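Local coordinates for protein probable adenylyl-sulfate kinase (Aeropyrum pernix, PDB 2YVU) that probably phosphorylates adenosine 5'-phosphosulfate with ATP to give 3'-phosphoadenylyl sulfate, the activated form of sulfate, at residues A[14-19]-A[87-92]; A[117-122]-A[163-168]. One frame throughout, in Å; residues are numbered along the deposited sequence.

Overall arrangement
Both interactions belong to one five-stranded parallel sheet, ordered 44-48, 87-91, 14-19, 114-120, 161-164. Interaction 1 (14-19 with 87-92) joins two inner strands about 5 Å from the centre of the chain. Interaction 2 (117-122 with 163-168) joins strand 114-120 to the outermost strand 161-164, about 13 Å from that centre, and is partly buried. Their own centres lie 16 Å apart. Strands 14-19 and 114-120 are neighbours, and probable backbone hydrogen bonds link Ile117 to Trp17 and Thr19. Along the chain interaction 1 closes before interaction 2 opens. Helix 26-39, which begins within the P-loop motif, packs against both, tying the likely ATP-binding loop to the sheet.

Interaction 1. Residues A[14-19]-A[87-92]; sequences IVVWLT and IVICSF
Cys90 tucks its CB against the six-membered ring of Trp17, 3.4 Å from CE3. Its SG lies obliquely to the same ring, 4.6 Å from the centroid, a sulfur-aromatic contact. The thiol is turned back along its strand, SG beside the backbone N (chi1 -61°), which also brings SG within 4.1 Å of Val15 CG1. Trp17 CH2 meets Phe92 CD1 at 3.8 Å; the two ring planes are only 22° from parallel but slid apart.

On the other face of the sheet, the side chains of Ile14 and Ile87 lie side by side, CG1 to CG2, while Leu18 CD1 reaches Ile89 CG2. Backbone bonds fix this register. Val16 is gripped at both ends, its N donating to Val88 O at 2.7 Å and its O accepting from Cys90 N at 2.6 Å. Val88 N to Ile14 O and Leu18 N to Cys90 O extend the same parallel pairing, and the strand axes diverge by 14°.

This is an inner strand pair of the P-loop kinase core, 14-19 being the middle strand of the parallel sheet and running directly into the Walker A loop, assigned to ATP by similarity. Helix 26-39 covers the face bearing Leu18, Ile89 and Ser91, and Ser91 OG is hydrogen-bonded to OG1 of Thr27, the last Walker A residue, at that helix's start. Helices 64-82 and 97-109 cover the Trp17 face. There Trp17 NE1 bonds to the OG of Ser94, the probable phosphoserine intermediate, and Phe114 meets the indole ring. At the C-terminal side of the pair, one water joins Thr19 OG1 to Phe92 O.

Interaction 2. Residues A[117-122]-A[163-168]; sequences IYVKAS and LDTESN
Glu166 turns its carboxylate to Ser122, OE1 accepting from N at 3.0 Å nearly along its C-O axis. The Asp164 carboxylate is met from two directions: Glu166 N approaches OD1 almost end-on at 2.8 Å, closing an Asx turn, and Ser167 N comes from above the plane at 3.0 Å. One face of the Tyr118 ring carries Lys120 CB, offset toward the rim; Lys120 NZ stays 4.0 Å from Asp164 OD2.

Strands 114-120 and 161-164 pair in parallel through Leu163 N to Tyr118 O and Lys120 N to Leu163 O. Lys120 O takes two donors from Thr165: N in the carbonyl plane, and OG1 from above it. Set between backbone N and carbonyl carbon (chi1 68°), that hydroxyl also meets Arg129. Val119 CG1 packs on Thr165 CG2 (3.5 Å) and against Ser24 of the likely ATP-binding loop, while Ile117 CG2 meets Leu163 CD1. Were Asp164 replaced by an alanine, the amides of Glu166 and Ser167 would probably lose their shared acceptor and the turn be freer to shift.

Ser122 N-caps helix 123-129, its OG bonded to Glu125 N; Glu166 OE1, on the N of Ser122, lies at the positive helix end, which would probably stabilise its charge.

Interaction 1. Residues A[14-19]-A[87-92]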
loop_
_atom_site.group_PDB
_atom_site.type_symbol
_atom_site.label_atom_id
_atom_site.label_comp_id
_atom_site.label_asym_id
_atom_site.label_seq_id
_atom_site.Cartn_x
_atom_site.Cartn_y
_atom_site.Cartn_z
ATOM N N ILE A 14 -2.419 -8.970 11.665
ATOM C CA ILE A 14 -3.880 -8.989 11.545
ATOM C C ILE A 14 -4.318 -7.638 11.008
ATOM O O ILE A 14 -3.525 -6.709 10.963
ATOM C CB ILE A 14 -4.583 -9.172 12.924
ATOM C CG1 ILE A 14 -4.198 -8.019 13.856
ATOM C CG2 ILE A 14 -4.200 -10.521 13.552
ATOM C CD1 ILE A 14 -4.910 -8.060 15.207
ATOM N N VAL A 15 -5.578 -7.538 10.601
ATOM C CA VAL A 15 -6.127 -6.279 10.099
ATOM C C VAL A 15 -7.299 -5.915 11.000
ATOM O O VAL A 15 -8.278 -6.663 11.105
ATOM C CB VAL A 15 -6.652 -6.394 8.619
ATOM C CG1 VAL A 15 -7.245 -5.018 8.151
ATOM C CG2 VAL A 15 -5.534 -6.798 7.705
ATOM N N VAL A 16 -7.171 -4.793 11.695
ATOM C CA VAL A 16 -8.233 -4.322 12.556
ATOM C C VAL A 16 -8.887 -3.213 11.738
ATOM O O VAL A 16 -8.250 -2.194 11.436
ATOM C CB VAL A 16 -7.679 -3.742 13.878
ATOM C CG1 VAL A 16 -8.829 -3.246 14.730
ATOM C CG2 VAL A 16 -6.851 -4.775 14.590
ATOM N N TRP A 17 -10.146 -3.425 11.370
ATOM C CA TRP A 17 -10.894 -2.481 10.547
ATOM C C TRP A 17 -11.943 -1.692 11.320
ATOM O O TRP A 17 -13.027 -2.218 11.636
ATOM C CB TRP A 17 -11.556 -3.235 9.395
ATOM C CG TRP A 17 -12.114 -2.341 8.329
ATOM C CD1 TRP A 17 -13.357 -1.754 8.308
ATOM C CD2 TRP A 17 -11.415 -1.839 7.189
ATOM N NE1 TRP A 17 -13.466 -0.910 7.222
ATOM C CE2 TRP A 17 -12.285 -0.935 6.525
ATOM C CE3 TRP A 17 -10.131 -2.058 6.660
ATOM C CZ2 TRP A 17 -11.907 -0.244 5.377
ATOM C CZ3 TRP A 17 -9.762 -1.373 5.520
ATOM C CH2 TRP A 17 -10.647 -0.473 4.888
ATOM N N LEU A 18 -11.650 -0.425 11.635
ATOM C CA LEU A 18 -12.638 0.337 12.386
ATOM C C LEU A 18 -13.660 0.946 11.431
ATOM O O LEU A 18 -13.300 1.650 10.488
ATOM C CB LEU A 18 -11.959 1.435 13.195
ATOM C CG LEU A 18 -10.783 0.998 14.087
ATOM C CD1 LEU A 18 -9.979 2.221 14.493
ATOM C CD2 LEU A 18 -11.282 0.266 15.308
ATOM N N THR A 19 -14.937 0.678 11.665
ATOM C CA THR A 19 -15.958 1.247 10.805
ATOM C C THR A 19 -16.957 2.013 11.676
ATOM O O THR A 19 -17.332 1.570 12.773
ATOM C CB THR A 19 -16.685 0.148 9.967
ATOM O OG1 THR A 19 -17.744 0.738 9.207
ATOM C CG2 THR A 19 -17.268 -0.924 10.870
ATOM N N ILE A 87 0.686 -5.565 12.336
ATOM C CA ILE A 87 -0.666 -5.399 12.849
ATOM C C ILE A 87 -1.159 -4.137 12.146
ATOM O O ILE A 87 -0.637 -3.045 12.385
ATOM C CB ILE A 87 -0.665 -5.186 14.382
ATOM C CG1 ILE A 87 -0.217 -6.484 15.088
ATOM C CG2 ILE A 87 -2.075 -4.766 14.848
ATOM C CD1 ILE A 87 -0.086 -6.361 16.617
ATOM N N VAL A 88 -2.148 -4.284 11.269
ATOM C CA VAL A 88 -2.640 -3.139 10.513
ATOM C C VAL A 88 -3.942 -2.626 11.063
ATOM O O VAL A 88 -4.949 -3.328 11.024
ATOM C CB VAL A 88 -2.865 -3.506 9.060
ATOM C CG1 VAL A 88 -3.106 -2.212 8.207
ATOM C CG2 VAL A 88 -1.667 -4.302 8.561
ATOM N N ILE A 89 -3.917 -1.415 11.597
ATOM C CA ILE A 89 -5.135 -0.828 12.150
ATOM C C ILE A 89 -5.690 0.161 11.128
ATOM O O ILE A 89 -5.027 1.143 10.755
ATOM C CB ILE A 89 -4.840 -0.147 13.502
ATOM C CG1 ILE A 89 -4.256 -1.191 14.474
ATOM C CG2 ILE A 89 -6.122 0.440 14.098
ATOM C CD1 ILE A 89 -3.502 -0.570 15.660
ATOM N N CYS A 90 -6.901 -0.112 10.653
ATOM C CA CYS A 90 -7.514 0.735 9.635
ATOM C C CYS A 90 -8.708 1.555 10.107
ATOM O O CYS A 90 -9.587 1.046 10.799
ATOM C CB CYS A 90 -7.961 -0.117 8.444
ATOM S SG CYS A 90 -6.675 -0.984 7.598
ATOM N N SER A 91 -8.743 2.819 9.698
ATOM C CA SER A 91 -9.835 3.715 10.049
ATOM C C SER A 91 -10.259 4.450 8.795
ATOM O O SER A 91 -9.631 5.438 8.386
ATOM C CB SER A 91 -9.404 4.746 11.087
ATOM O OG SER A 91 -10.500 5.607 11.328
ATOM N N PHE A 92 -11.326 3.973 8.172
ATOM C CA PHE A 92 -11.771 4.592 6.942
ATOM C C PHE A 92 -13.257 4.859 6.875
ATOM O O PHE A 92 -14.025 4.374 7.698
ATOM C CB PHE A 92 -11.387 3.714 5.750
ATOM C CG PHE A 92 -9.930 3.715 5.455
ATOM C CD1 PHE A 92 -9.097 2.757 6.015
ATOM C CD2 PHE A 92 -9.378 4.715 4.655
ATOM C CE1 PHE A 92 -7.721 2.786 5.785
ATOM C CE2 PHE A 92 -8.000 4.755 4.417
ATOM C CZ PHE A 92 -7.169 3.786 4.981
HETATM O O HOH W 1 -17.088 3.319 7.949
#

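Interaction 2. Residues A[117-122]-A[163-168]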
loop_
_atom_site.group_PDB
_atom_site.type_symbol
_atom_site.label_atom_id
_atom_site.label_comp_id
_atom_site.label_asym_id
_atom_site.label_seq_id
_atom_site.Cartn_x
_atom_site.Cartn_y
_atom_site.Cartn_z
ATOM N N ILE A 117 -14.483 -3.872 13.610
ATOM C CA ILE A 117 -14.834 -3.199 14.854
ATOM C C ILE A 117 -15.820 -2.066 14.616
ATOM O O ILE A 117 -15.499 -1.063 13.955
ATOM C CB ILE A 117 -13.569 -2.598 15.504
ATOM C CG1 ILE A 117 -12.469 -3.664 15.544
ATOM C CG2 ILE A 117 -13.920 -1.944 16.862
ATOM C CD1 ILE A 117 -12.816 -4.940 16.357
ATOM N N TYR A 118 -17.012 -2.204 15.176
ATOM C CA TYR A 118 -18.017 -1.166 15.010
ATOM C C TYR A 118 -17.917 -0.105 16.103
ATOM O O TYR A 118 -18.198 -0.370 17.277
ATOM C CB TYR A 118 -19.422 -1.793 14.978
ATOM C CG TYR A 118 -20.570 -0.800 14.845
ATOM C CD1 TYR A 118 -20.430 0.380 14.113
ATOM C CD2 TYR A 118 -21.812 -1.072 15.403
ATOM C CE1 TYR A 118 -21.511 1.271 13.938
ATOM C CE2 TYR A 118 -22.897 -0.194 15.233
ATOM C CZ TYR A 118 -22.736 0.973 14.501
ATOM O OH TYR A 118 -23.803 1.846 14.355
ATOM N N VAL A 119 -17.499 1.094 15.696
ATOM C CA VAL A 119 -17.375 2.249 16.572
ATOM C C VAL A 119 -18.749 2.919 16.450
ATOM O O VAL A 119 -19.050 3.614 15.476
ATOM C CB VAL A 119 -16.241 3.172 16.087
ATOM C CG1 VAL A 119 -16.062 4.355 17.050
ATOM C CG2 VAL A 119 -14.950 2.360 15.978
ATOM N N LYS A 120 -19.565 2.695 17.469
ATOM C CA LYS A 120 -20.952 3.130 17.488
ATOM C C LYS A 120 -21.288 4.483 18.090
ATOM O O LYS A 120 -21.005 4.751 19.266
ATOM C CB LYS A 120 -21.767 2.025 18.167
ATOM C CG LYS A 120 -23.239 2.314 18.369
ATOM C CD LYS A 120 -23.915 1.059 18.912
ATOM C CE LYS A 120 -25.420 1.245 19.055
ATOM N NZ LYS A 120 -25.746 2.337 20.024
ATOM N N ALA A 121 -21.918 5.306 17.255
ATOM C CA ALA A 121 -22.354 6.658 17.575
ATOM C C ALA A 121 -23.480 7.037 16.600
ATOM O O ALA A 121 -23.356 6.832 15.402
ATOM C CB ALA A 121 -21.187 7.632 17.420
ATOM N N SER A 122 -24.576 7.598 17.095
ATOM C CA SER A 122 -25.659 7.965 16.196
ATOM C C SER A 122 -25.285 9.167 15.359
ATOM O O SER A 122 -24.379 9.927 15.698
ATOM C CB SER A 122 -26.924 8.302 16.977
ATOM O OG SER A 122 -26.787 9.558 17.603
ATOM N N LEU A 163 -17.846 -0.905 19.903
ATOM C CA LEU A 163 -17.327 0.066 20.865
ATOM C C LEU A 163 -18.359 1.193 20.951
ATOM O O LEU A 163 -18.484 2.020 20.034
ATOM C CB LEU A 163 -15.947 0.609 20.420
ATOM C CG LEU A 163 -14.811 -0.430 20.301
ATOM C CD1 LEU A 163 -13.534 0.286 19.932
ATOM C CD2 LEU A 163 -14.612 -1.213 21.608
ATOM N N ASP A 164 -19.118 1.211 22.045
ATOM C CA ASP A 164 -20.142 2.236 22.223
ATOM C C ASP A 164 -19.491 3.519 22.714
ATOM O O ASP A 164 -19.140 3.631 23.894
ATOM C CB ASP A 164 -21.197 1.781 23.236
ATOM C CG ASP A 164 -22.427 2.688 23.232
ATOM O OD1 ASP A 164 -22.265 3.914 23.065
ATOM O OD2 ASP A 164 -23.555 2.181 23.397
ATOM N N THR A 165 -19.332 4.491 21.821
ATOM C CA THR A 165 -18.698 5.744 22.200
ATOM C C THR A 165 -19.631 6.711 22.941
ATOM O O THR A 165 -19.222 7.807 23.302
ATOM C CB THR A 165 -18.091 6.468 20.972
ATOM O OG1 THR A 165 -19.140 6.926 20.118
ATOM C CG2 THR A 165 -17.177 5.518 20.175
ATOM N N GLU A 166 -20.881 6.317 23.164
ATOM C CA GLU A 166 -21.796 7.199 23.885
ATOM C C GLU A 166 -21.911 6.771 25.344
ATOM O O GLU A 166 -22.017 7.611 26.245
ATOM C CB GLU A 166 -23.180 7.229 23.201
ATOM C CG GLU A 166 -23.279 8.287 22.074
ATOM C CD GLU A 166 -24.600 8.258 21.294
ATOM O OE1 GLU A 166 -24.587 7.848 20.111
ATOM O OE2 GLU A 166 -25.652 8.653 21.856
ATOM N N SER A 167 -21.846 5.463 25.571
ATOM C CA SER A 167 -21.946 4.894 26.908
ATOM C C SER A 167 -20.607 4.830 27.614
ATOM O O SER A 167 -20.530 5.034 28.822
ATOM C CB SER A 167 -22.492 3.465 26.837
ATOM O OG SER A 167 -23.578 3.379 25.941
ATOM N N ASN A 168 -19.549 4.537 26.863
ATOM C CA ASN A 168 -18.224 4.390 27.461
ATOM C C ASN A 168 -17.195 5.413 27.060
ATOM O O ASN A 168 -17.309 6.045 26.008
ATOM C CB ASN A 168 -17.668 2.994 27.159
ATOM C CG ASN A 168 -18.477 1.899 27.810
ATOM O OD1 ASN A 168 -19.260 1.213 27.157
ATOM N ND2 ASN A 168 -18.299 1.736 29.109
#